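Local coordinates for protein probable thioesterase (Thermus thermophilus, PDB 1Z54) that probably hydrolyses fatty acyl-CoA thioesters as a hot-dog-fold member of the 4-hydroxybenzoyl-CoA thioesterase family, at residues E13-Q16 with M17-H21; L42-H45 with R46-R50; D121-R124 with A125-L129. One frame throughout, in Å; residues are numbered along the deposited sequence.

Interaction 1 of 3, residues E13-Q16 with M17-H21; sequences ETDQ and MGVVH
The imidazole of H21 meets D15 at its edge, in the ring plane, with CD2 3.9 Å from D15 CB; NE2 is taken by E30 of the third subunit. The second flat group, the D15 carboxylate, stands over the turn it belongs to, because chi1 of 67° places CG between the backbone N and carbonyl carbon. V19 N sends a straight bond (178°) to D15 OD1, 3.2 Å away, from above the carboxylate plane, and M17 N adds a weak one. Alongside, V19 CG2 packs 3.6 Å from D15 OD2. Shortening this aspartate to alanine is likely to leave V19 N without its acceptor, and M17 N without its weak one, with less to hold the turn's shape. The backbone closes the same loop: G18 N reaches D15 O (3.1 Å) in a type I turn from D15 to G18, with G18 at positive phi. D15 N to V19 O (2.7 Å) and H21 N to E13 O (2.9 Å) flank a single bridge between T14 and V20. Such a turn from aspartate to glycine, just ahead of helix 24-39, is consistent with the hot-dog thioesterases of the 4-hydroxybenzoyl-CoA family, whose studied members carry a catalytic aspartate in the corresponding loop.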
ATOM      1  N   GLU A  13       4.416  -5.047   4.451  1.00 14.46           N
ATOM      2  CA  GLU A  13       3.121  -5.079   5.123  1.00 15.91           C
ATOM      3  C   GLU A  13       3.172  -4.971   6.658  1.00 16.50           C
ATOM      4  O   GLU A  13       2.141  -4.832   7.304  1.00 16.65           O
ATOM      5  CB  GLU A  13       2.366  -6.346   4.677  1.00 17.03           C
ATOM      6  CG  GLU A  13       2.382  -6.509   3.149  1.00 15.80           C
ATOM      7  CD  GLU A  13       1.790  -7.820   2.656  1.00 14.75           C
ATOM      8  OE1 GLU A  13       2.074  -8.871   3.259  1.00 14.74           O
ATOM      9  OE2 GLU A  13       1.057  -7.800   1.644  1.00 12.54           O
ATOM     10  N   THR A  14       4.365  -5.023   7.240  1.00 18.65           N
ATOM     11  CA  THR A  14       4.504  -4.911   8.695  1.00 21.60           C
ATOM     12  C   THR A  14       4.493  -3.433   9.128  1.00 22.78           C
ATOM     13  O   THR A  14       4.915  -2.560   8.363  1.00 23.52           O
ATOM     14  CB  THR A  14       5.835  -5.530   9.175  1.00 22.43           C
ATOM     15  OG1 THR A  14       6.929  -4.767   8.648  1.00 22.44           O
ATOM     16  CG2 THR A  14       5.954  -6.972   8.710  1.00 22.74           C
ATOM     17  N   ASP A  15       4.012  -3.155  10.340  1.00 23.24           N
ATOM     18  CA  ASP A  15       3.990  -1.781  10.855  1.00 25.27           C
ATOM     19  C   ASP A  15       5.100  -1.588  11.895  1.00 26.27           C
ATOM     20  O   ASP A  15       5.964  -2.455  12.060  1.00 23.49           O
ATOM     21  CB  ASP A  15       2.626  -1.441  11.486  1.00 25.62           C
ATOM     22  CG  ASP A  15       2.341  -2.233  12.758  1.00 29.36           C
ATOM     23  OD1 ASP A  15       3.283  -2.832  13.332  1.00 27.57           O
ATOM     24  OD2 ASP A  15       1.166  -2.243  13.191  1.00 29.91           O
ATOM     25  N   GLN A  16       5.062  -0.457  12.603  1.00 27.12           N
ATOM     26  CA  GLN A  16       6.071  -0.146  13.618  1.00 28.47           C
ATOM     27  C   GLN A  16       6.003  -1.055  14.835  1.00 27.31           C
ATOM     28  O   GLN A  16       7.018  -1.287  15.492  1.00 29.73           O
ATOM     29  CB  GLN A  16       5.943   1.305  14.101  1.00 29.30           C
ATOM     30  CG  GLN A  16       6.380   2.349  13.112  1.00 32.12           C
ATOM     31  CD  GLN A  16       6.509   3.726  13.739  1.00 31.26           C
ATOM     32  OE1 GLN A  16       5.677   4.132  14.553  1.00 30.79           O
ATOM     33  NE2 GLN A  16       7.555   4.455  13.355  1.00 32.97           N
ATOM     34  N   MET A  17       4.807  -1.541  15.151  1.00 26.48           N
ATOM     35  CA  MET A  17       4.628  -2.425  16.295  1.00 23.98           C
ATOM     36  C   MET A  17       5.153  -3.830  15.950  1.00 24.79           C
ATOM     37  O   MET A  17       5.113  -4.745  16.778  1.00 23.97           O
ATOM     38  CB  MET A  17       3.138  -2.464  16.722  1.00 22.98           C
ATOM     39  CG  MET A  17       2.653  -1.218  17.547  1.00 21.86           C
ATOM     40  SD  MET A  17       0.865  -1.256  18.071  1.00 19.58           S
ATOM     41  CE  MET A  17       0.957  -2.153  19.670  1.00 25.28           C
ATOM     42  N   GLY A  18       5.645  -3.988  14.721  1.00 23.56           N
ATOM     43  CA  GLY A  18       6.202  -5.263  14.290  1.00 21.38           C
ATOM     44  C   GLY A  18       5.216  -6.342  13.870  1.00 22.38           C
ATOM     45  O   GLY A  18       5.529  -7.532  13.947  1.00 21.99           O
ATOM     46  N   VAL A  19       4.030  -5.941  13.428  1.00 20.82           N
ATOM     47  CA  VAL A  19       3.021  -6.893  12.984  1.00 19.58           C
ATOM     48  C   VAL A  19       2.428  -6.422  11.655  1.00 18.79           C
ATOM     49  O   VAL A  19       2.689  -5.295  11.221  1.00 19.81           O
ATOM     50  CB  VAL A  19       1.898  -7.034  14.028  1.00 19.90           C
ATOM     51  CG1 VAL A  19       2.472  -7.576  15.337  1.00 19.42           C
ATOM     52  CG2 VAL A  19       1.222  -5.691  14.256  1.00 18.55           C
ATOM     53  N   VAL A  20       1.660  -7.284  10.993  1.00 16.09           N
ATOM     54  CA  VAL A  20       1.040  -6.899   9.728  1.00 15.43           C
ATOM     55  C   VAL A  20       0.058  -5.786  10.063  1.00 15.62           C
ATOM     56  O   VAL A  20      -0.763  -5.932  10.971  1.00 15.60           O
ATOM     57  CB  VAL A  20       0.271  -8.072   9.085  1.00 15.63           C
ATOM     58  CG1 VAL A  20      -0.542  -7.571   7.898  1.00 10.15           C
ATOM     59  CG2 VAL A  20       1.254  -9.162   8.645  1.00 12.95           C
ATOM     60  N   HIS A  21       0.140  -4.675   9.342  1.00 14.07           N
ATOM     61  CA  HIS A  21      -0.754  -3.557   9.614  1.00 13.11           C
ATOM     62  C   HIS A  21      -2.202  -3.962   9.363  1.00 14.11           C
ATOM     63  O   HIS A  21      -2.511  -4.626   8.375  1.00 10.15           O
ATOM     64  CB  HIS A  21      -0.378  -2.352   8.756  1.00 11.88           C
ATOM     65  CG  HIS A  21      -1.076  -1.093   9.161  1.00 10.72           C
ATOM     66  ND1 HIS A  21      -2.208  -0.629   8.525  1.00 10.52           N
ATOM     67  CD2 HIS A  21      -0.810  -0.208  10.151  1.00  8.77           C
ATOM     68  CE1 HIS A  21      -2.603   0.494   9.100  1.00 12.62           C
ATOM     69  NE2 HIS A  21      -1.772   0.772  10.089  1.00 12.26           N
TER

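Interaction 2 of 3, residues L42-H45 with R46-R50; sequences LPYH and RVEAR
Two amides converge on P43 O: V47 N, 3.3 Å away and in the carbonyl plane, and R46 N through a weaker, more bent bond. P43 occupies the N-cap position, and its carbonyl thus starts the short helix 44-48, which Y44 O continues by accepting E48 N at 170°. On one flank the side chains of Y44 and E48 come together four residues apart. The glutamate chain crosses the phenol at a slant, CG lying 3.5 Å from Y44 CZ, and its carboxylate is turned 49° from the ring. There Y44 OH gives a weak hydrogen bond to E48 OE2 (2.8 Å), while F54 N is the stronger partner of the same hydroxyl, so the buried phenol is tied to both helix and strand. With CG anti to the backbone N (chi1 -165°), Y44 also crosses V47 at about a right angle, a looser apolar contact of CD1 with V47 CB at 4.2 Å. H45 and R46, consecutive residues, run side by side: R46 CG approaches H45 CE1 to 3.4 Å, and that ring carbon then sits over one face of the guanidinium, toward its rim. R46 CD is further supported by P43 CG (3.7 Å). A glycerol, probably from the crystallisation liquor, has its nearest atom about 3 Å from the Y44 side chain. The turn of helix packs Y44 and E48 on F53 and V47 on V52 of strand 52-63; V47, with L42 from the loop just before the helix, leans on helix 120-129, and F69 of the fourth subunit packs against Y44.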
ATOM      1  N   LEU A  42     -14.327 -18.999 -12.161  1.00 22.30           N
ATOM      2  CA  LEU A  42     -14.788 -17.636 -12.406  1.00 21.53           C
ATOM      3  C   LEU A  42     -13.667 -16.633 -12.147  1.00 21.21           C
ATOM      4  O   LEU A  42     -13.831 -15.699 -11.354  1.00 20.68           O
ATOM      5  CB  LEU A  42     -15.990 -17.312 -11.512  1.00 22.80           C
ATOM      6  CG  LEU A  42     -17.348 -17.953 -11.818  1.00 23.24           C
ATOM      7  CD1 LEU A  42     -17.222 -19.464 -11.937  1.00 25.07           C
ATOM      8  CD2 LEU A  42     -18.316 -17.590 -10.700  1.00 24.37           C
ATOM      9  N   PRO A  43     -12.512 -16.813 -12.810  1.00 19.97           N
ATOM     10  CA  PRO A  43     -11.378 -15.896 -12.622  1.00 20.57           C
ATOM     11  C   PRO A  43     -11.897 -14.458 -12.700  1.00 18.45           C
ATOM     12  O   PRO A  43     -12.498 -14.072 -13.697  1.00 17.33           O
ATOM     13  CB  PRO A  43     -10.431 -16.274 -13.766  1.00 21.09           C
ATOM     14  CG  PRO A  43     -11.371 -16.815 -14.837  1.00 21.38           C
ATOM     15  CD  PRO A  43     -12.313 -17.655 -14.006  1.00 21.05           C
ATOM     16  N   TYR A  44     -11.676 -13.685 -11.636  1.00 17.65           N
ATOM     17  CA  TYR A  44     -12.178 -12.316 -11.548  1.00 17.82           C
ATOM     18  C   TYR A  44     -11.745 -11.341 -12.639  1.00 19.20           C
ATOM     19  O   TYR A  44     -12.486 -10.409 -12.968  1.00 18.91           O
ATOM     20  CB  TYR A  44     -11.848 -11.707 -10.174  1.00 17.83           C
ATOM     21  CG  TYR A  44     -12.651 -10.454  -9.885  1.00 16.20           C
ATOM     22  CD1 TYR A  44     -14.040 -10.504  -9.814  1.00 16.59           C
ATOM     23  CD2 TYR A  44     -12.032  -9.208  -9.770  1.00 15.14           C
ATOM     24  CE1 TYR A  44     -14.799  -9.350  -9.646  1.00 16.13           C
ATOM     25  CE2 TYR A  44     -12.784  -8.042  -9.602  1.00 15.66           C
ATOM     26  CZ  TYR A  44     -14.165  -8.124  -9.547  1.00 15.67           C
ATOM     27  OH  TYR A  44     -14.922  -6.982  -9.434  1.00 17.00           O
ATOM     28  N   HIS A  45     -10.557 -11.535 -13.197  1.00 19.77           N
ATOM     29  CA  HIS A  45     -10.104 -10.631 -14.241  1.00 21.41           C
ATOM     30  C   HIS A  45     -10.985 -10.813 -15.472  1.00 23.18           C
ATOM     31  O   HIS A  45     -11.284  -9.847 -16.172  1.00 23.45           O
ATOM     32  CB  HIS A  45      -8.627 -10.879 -14.570  1.00 19.26           C
ATOM     33  CG  HIS A  45      -8.329 -12.259 -15.064  1.00 20.54           C
ATOM     34  ND1 HIS A  45      -8.204 -12.558 -16.403  1.00 22.11           N
ATOM     35  CD2 HIS A  45      -8.104 -13.418 -14.398  1.00 21.82           C
ATOM     36  CE1 HIS A  45      -7.909 -13.838 -16.543  1.00 22.06           C
ATOM     37  NE2 HIS A  45      -7.841 -14.384 -15.342  1.00 21.38           N
ATOM     38  N   ARG A  46     -11.428 -12.043 -15.720  1.00 23.42           N
ATOM     39  CA  ARG A  46     -12.289 -12.295 -16.869  1.00 25.06           C
ATOM     40  C   ARG A  46     -13.691 -11.761 -16.618  1.00 24.40           C
ATOM     41  O   ARG A  46     -14.371 -11.340 -17.553  1.00 23.90           O
ATOM     42  CB  ARG A  46     -12.331 -13.790 -17.208  1.00 28.37           C
ATOM     43  CG  ARG A  46     -11.010 -14.301 -17.766  1.00 33.19           C
ATOM     44  CD  ARG A  46     -11.122 -15.684 -18.395  1.00 38.48           C
ATOM     45  NE  ARG A  46      -9.851 -16.107 -18.980  1.00 43.36           N
ATOM     46  CZ  ARG A  46      -9.244 -15.488 -19.992  1.00 46.43           C
ATOM     47  NH1 ARG A  46      -9.793 -14.413 -20.545  1.00 47.35           N
ATOM     48  NH2 ARG A  46      -8.080 -15.935 -20.447  1.00 47.47           N
ATOM     49  N   VAL A  47     -14.120 -11.760 -15.357  1.00 22.94           N
ATOM     50  CA  VAL A  47     -15.439 -11.239 -15.013  1.00 23.43           C
ATOM     51  C   VAL A  47     -15.510  -9.736 -15.317  1.00 23.96           C
ATOM     52  O   VAL A  47     -16.447  -9.278 -15.972  1.00 24.09           O
ATOM     53  CB  VAL A  47     -15.768 -11.457 -13.515  1.00 22.33           C
ATOM     54  CG1 VAL A  47     -17.170 -10.962 -13.223  1.00 19.43           C
ATOM     55  CG2 VAL A  47     -15.639 -12.931 -13.154  1.00 22.05           C
ATOM     56  N   GLU A  48     -14.525  -8.971 -14.846  1.00 23.53           N
ATOM     57  CA  GLU A  48     -14.514  -7.528 -15.101  1.00 25.57           C
ATOM     58  C   GLU A  48     -14.325  -7.231 -16.590  1.00 25.97           C
ATOM     59  O   GLU A  48     -14.711  -6.167 -17.076  1.00 25.33           O
ATOM     60  CB  GLU A  48     -13.400  -6.830 -14.305  1.00 26.73           C
ATOM     61  CG  GLU A  48     -13.551  -6.891 -12.790  1.00 25.11           C
ATOM     62  CD  GLU A  48     -12.933  -5.680 -12.098  1.00 28.23           C
ATOM     63  OE1 GLU A  48     -11.894  -5.179 -12.587  1.00 26.03           O
ATOM     64  OE2 GLU A  48     -13.483  -5.237 -11.064  1.00 27.75           O
ATOM     65  N   ALA A  49     -13.726  -8.173 -17.307  1.00 26.26           N
ATOM     66  CA  ALA A  49     -13.501  -8.018 -18.737  1.00 29.21           C
ATOM     67  C   ALA A  49     -14.831  -8.093 -19.488  1.00 30.41           C
ATOM     68  O   ALA A  49     -14.915  -7.722 -20.657  1.00 32.36           O
ATOM     69  CB  ALA A  49     -12.543  -9.103 -19.239  1.00 29.16           C
ATOM     70  N   ARG A  50     -15.865  -8.577 -18.805  1.00 29.45           N
ATOM     71  CA  ARG A  50     -17.198  -8.691 -19.386  1.00 29.25           C
ATOM     72  C   ARG A  50     -18.035  -7.526 -18.881  1.00 28.82           C
ATOM     73  O   ARG A  50     -19.242  -7.462 -19.120  1.00 29.63           O
ATOM     74  CB  ARG A  50     -17.867  -9.996 -18.949  1.00 28.37           C
ATOM     75  CG  ARG A  50     -17.228 -11.254 -19.483  1.00 31.89           C
ATOM     76  CD  ARG A  50     -17.713 -12.482 -18.706  1.00 34.09           C
ATOM     77  NE  ARG A  50     -19.161 -12.476 -18.513  1.00 36.37           N
ATOM     78  CZ  ARG A  50     -19.859 -13.500 -18.027  1.00 35.67           C
ATOM     79  NH1 ARG A  50     -21.174 -13.401 -17.885  1.00 33.43           N
ATOM     80  NH2 ARG A  50     -19.242 -14.626 -17.690  1.00 36.42           N
TER

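Interaction 3 of 3, residues D121-R124 with A125-L129; sequences DIYR and ALSVL
A125 begins the second half of the helix with a weak bond from its N to D121 O, while its methyl sits 3.7 Å from the same carbonyl oxygen. At L126 the backbone bond is sounder: N reaches I122 O at 3.0 Å. Its side chain lies next to that of I122, both pointing the same way, and CD1 touches I122 CG2 at 3.7 Å. This pairing follows from the torsions, since I122 holds CG2 anti to its N and L126 holds CG anti to its carbonyl carbon (chi1 -67°), which brings both branches onto one buried side. S127 makes the polar part of the contact. Both its N, 2.8 Å away, and its OG, 3.0 Å away, donate to Y123 O; the amide comes nearly head-on to the carbonyl, whereas the hydroxyl arrives from above its plane. The same OG rests over one face of the Y123 ring, offset toward the rim, with CE2 nearest at 3.5 Å. The bond to Y123 O fixes the hydroxyl, and the ring merely packs beneath it. V128 adds little more than CG2 against R124 O, at 3.5 Å. Beyond the segment, I122 and L126 face L42, I122 reaches strand 52-63, and L126 meets L37 of helix 24-39 as well as L79 and L82 of strand 72-82. The arrangement is that of an amphipathic C-terminal helix laid against the hot-dog core by one apolar stripe, with a serine folded back onto the carbonyl four residues earlier.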
ATOM      1  N   ASP A 121     -25.057 -16.991 -15.895  1.00 24.21           N
ATOM      2  CA  ASP A 121     -23.966 -17.956 -15.862  1.00 26.70           C
ATOM      3  C   ASP A 121     -23.100 -17.849 -14.610  1.00 27.09           C
ATOM      4  O   ASP A 121     -22.607 -18.859 -14.109  1.00 29.60           O
ATOM      5  CB  ASP A 121     -23.086 -17.828 -17.111  1.00 28.93           C
ATOM      6  CG  ASP A 121     -22.305 -16.528 -17.150  1.00 32.24           C
ATOM      7  OD1 ASP A 121     -21.244 -16.498 -17.809  1.00 32.56           O
ATOM      8  OD2 ASP A 121     -22.754 -15.536 -16.539  1.00 34.82           O
ATOM      9  N   ILE A 122     -22.913 -16.637 -14.101  1.00 23.68           N
ATOM     10  CA  ILE A 122     -22.109 -16.450 -12.899  1.00 22.91           C
ATOM     11  C   ILE A 122     -22.926 -16.840 -11.664  1.00 22.95           C
ATOM     12  O   ILE A 122     -22.400 -17.422 -10.702  1.00 20.47           O
ATOM     13  CB  ILE A 122     -21.653 -14.982 -12.756  1.00 22.50           C
ATOM     14  CG1 ILE A 122     -20.709 -14.624 -13.909  1.00 23.61           C
ATOM     15  CG2 ILE A 122     -20.978 -14.772 -11.403  1.00 20.53           C
ATOM     16  CD1 ILE A 122     -20.285 -13.148 -13.942  1.00 23.40           C
ATOM     17  N   TYR A 123     -24.212 -16.503 -11.696  1.00 21.01           N
ATOM     18  CA  TYR A 123     -25.109 -16.822 -10.592  1.00 23.38           C
ATOM     19  C   TYR A 123     -25.174 -18.337 -10.434  1.00 22.89           C
ATOM     20  O   TYR A 123     -25.033 -18.870  -9.338  1.00 23.22           O
ATOM     21  CB  TYR A 123     -26.512 -16.274 -10.872  1.00 22.97           C
ATOM     22  CG  TYR A 123     -27.512 -16.614  -9.786  1.00 28.84           C
ATOM     23  CD1 TYR A 123     -27.499 -15.946  -8.561  1.00 28.63           C
ATOM     24  CD2 TYR A 123     -28.436 -17.648  -9.964  1.00 28.87           C
ATOM     25  CE1 TYR A 123     -28.377 -16.299  -7.538  1.00 31.04           C
ATOM     26  CE2 TYR A 123     -29.319 -18.006  -8.949  1.00 29.44           C
ATOM     27  CZ  TYR A 123     -29.283 -17.330  -7.740  1.00 31.43           C
ATOM     28  OH  TYR A 123     -30.148 -17.692  -6.733  1.00 32.78           O
ATOM     29  N   ARG A 124     -25.380 -19.017 -11.553  1.00 24.11           N
ATOM     30  CA  ARG A 124     -25.476 -20.469 -11.586  1.00 25.83           C
ATOM     31  C   ARG A 124     -24.249 -21.143 -10.963  1.00 24.90           C
ATOM     32  O   ARG A 124     -24.376 -22.037 -10.116  1.00 23.66           O
ATOM     33  CB  ARG A 124     -25.654 -20.904 -13.042  1.00 30.03           C
ATOM     34  CG  ARG A 124     -25.930 -22.370 -13.272  1.00 35.66           C
ATOM     35  CD  ARG A 124     -26.371 -22.565 -14.712  1.00 40.51           C
ATOM     36  NE  ARG A 124     -25.383 -22.039 -15.651  1.00 45.78           N
ATOM     37  CZ  ARG A 124     -25.646 -21.716 -16.915  1.00 48.30           C
ATOM     38  NH1 ARG A 124     -24.680 -21.248 -17.695  1.00 49.20           N
ATOM     39  NH2 ARG A 124     -26.876 -21.848 -17.398  1.00 47.99           N
ATOM     40  N   ALA A 125     -23.059 -20.702 -11.365  1.00 22.27           N
ATOM     41  CA  ALA A 125     -21.823 -21.279 -10.845  1.00 22.81           C
ATOM     42  C   ALA A 125     -21.630 -21.009  -9.347  1.00 23.25           C
ATOM     43  O   ALA A 125     -21.217 -21.900  -8.589  1.00 20.09           O
ATOM     44  CB  ALA A 125     -20.632 -20.744 -11.634  1.00 24.82           C
ATOM     45  N   LEU A 126     -21.931 -19.786  -8.922  1.00 22.44           N
ATOM     46  CA  LEU A 126     -21.787 -19.417  -7.521  1.00 22.89           C
ATOM     47  C   LEU A 126     -22.789 -20.187  -6.663  1.00 23.29           C
ATOM     48  O   LEU A 126     -22.490 -20.560  -5.527  1.00 24.34           O
ATOM     49  CB  LEU A 126     -21.997 -17.904  -7.341  1.00 21.61           C
ATOM     50  CG  LEU A 126     -20.942 -16.976  -7.964  1.00 23.37           C
ATOM     51  CD1 LEU A 126     -21.361 -15.525  -7.813  1.00 22.40           C
ATOM     52  CD2 LEU A 126     -19.591 -17.208  -7.292  1.00 24.47           C
ATOM     53  N   SER A 127     -23.976 -20.427  -7.208  1.00 23.53           N
ATOM     54  CA  SER A 127     -25.014 -21.143  -6.469  1.00 25.42           C
ATOM     55  C   SER A 127     -24.516 -22.489  -5.965  1.00 26.32           C
ATOM     56  O   SER A 127     -24.844 -22.905  -4.855  1.00 27.10           O
ATOM     57  CB  SER A 127     -26.254 -21.358  -7.342  1.00 24.98           C
ATOM     58  OG  SER A 127     -26.985 -20.155  -7.513  1.00 26.26           O
ATOM     59  N   VAL A 128     -23.716 -23.167  -6.779  1.00 25.25           N
ATOM     60  CA  VAL A 128     -23.193 -24.470  -6.392  1.00 27.49           C
ATOM     61  C   VAL A 128     -22.370 -24.365  -5.113  1.00 28.05           C
ATOM     62  O   VAL A 128     -22.302 -25.313  -4.332  1.00 27.42           O
ATOM     63  CB  VAL A 128     -22.289 -25.071  -7.492  1.00 27.01           C
ATOM     64  CG1 VAL A 128     -21.901 -26.494  -7.120  1.00 28.36           C
ATOM     65  CG2 VAL A 128     -23.003 -25.044  -8.833  1.00 27.57           C
ATOM     66  N   LEU A 129     -21.753 -23.204  -4.903  1.00 27.79           N
ATOM     67  CA  LEU A 129     -20.906 -22.976  -3.736  1.00 27.86           C
ATOM     68  C   LEU A 129     -21.646 -22.436  -2.513  1.00 28.76           C
ATOM     69  O   LEU A 129     -21.105 -22.435  -1.407  1.00 27.85           O
ATOM     70  CB  LEU A 129     -19.777 -22.017  -4.109  1.00 27.69           C
ATOM     71  CG  LEU A 129     -18.915 -22.440  -5.305  1.00 28.30           C
ATOM     72  CD1 LEU A 129     -18.017 -21.280  -5.718  1.00 28.62           C
ATOM     73  CD2 LEU A 129     -18.091 -23.669  -4.950  1.00 27.23           C
TER

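Interactions 2 and 3 touch directly, their centres 14 Å apart. R50 NH2 and D121 OD1 form a salt bridge of 2.7 Å, L42 CD1 packs on A125 CB at 3.7 Å, and V47 CG1 meets I122 CD1 at 3.9 Å, joining the short helix to the last one. Interaction 1 lies on the other side of the chain's centre, its nearest atoms about 17 Å from interaction 2 and about 24 Å from interaction 3. The tetramer brings the first two together nonetheless: E48 contacts M17 of the third subunit, in the loop that in studied relatives holds a catalytic aspartate, whereas no other subunit touches residues 121-129.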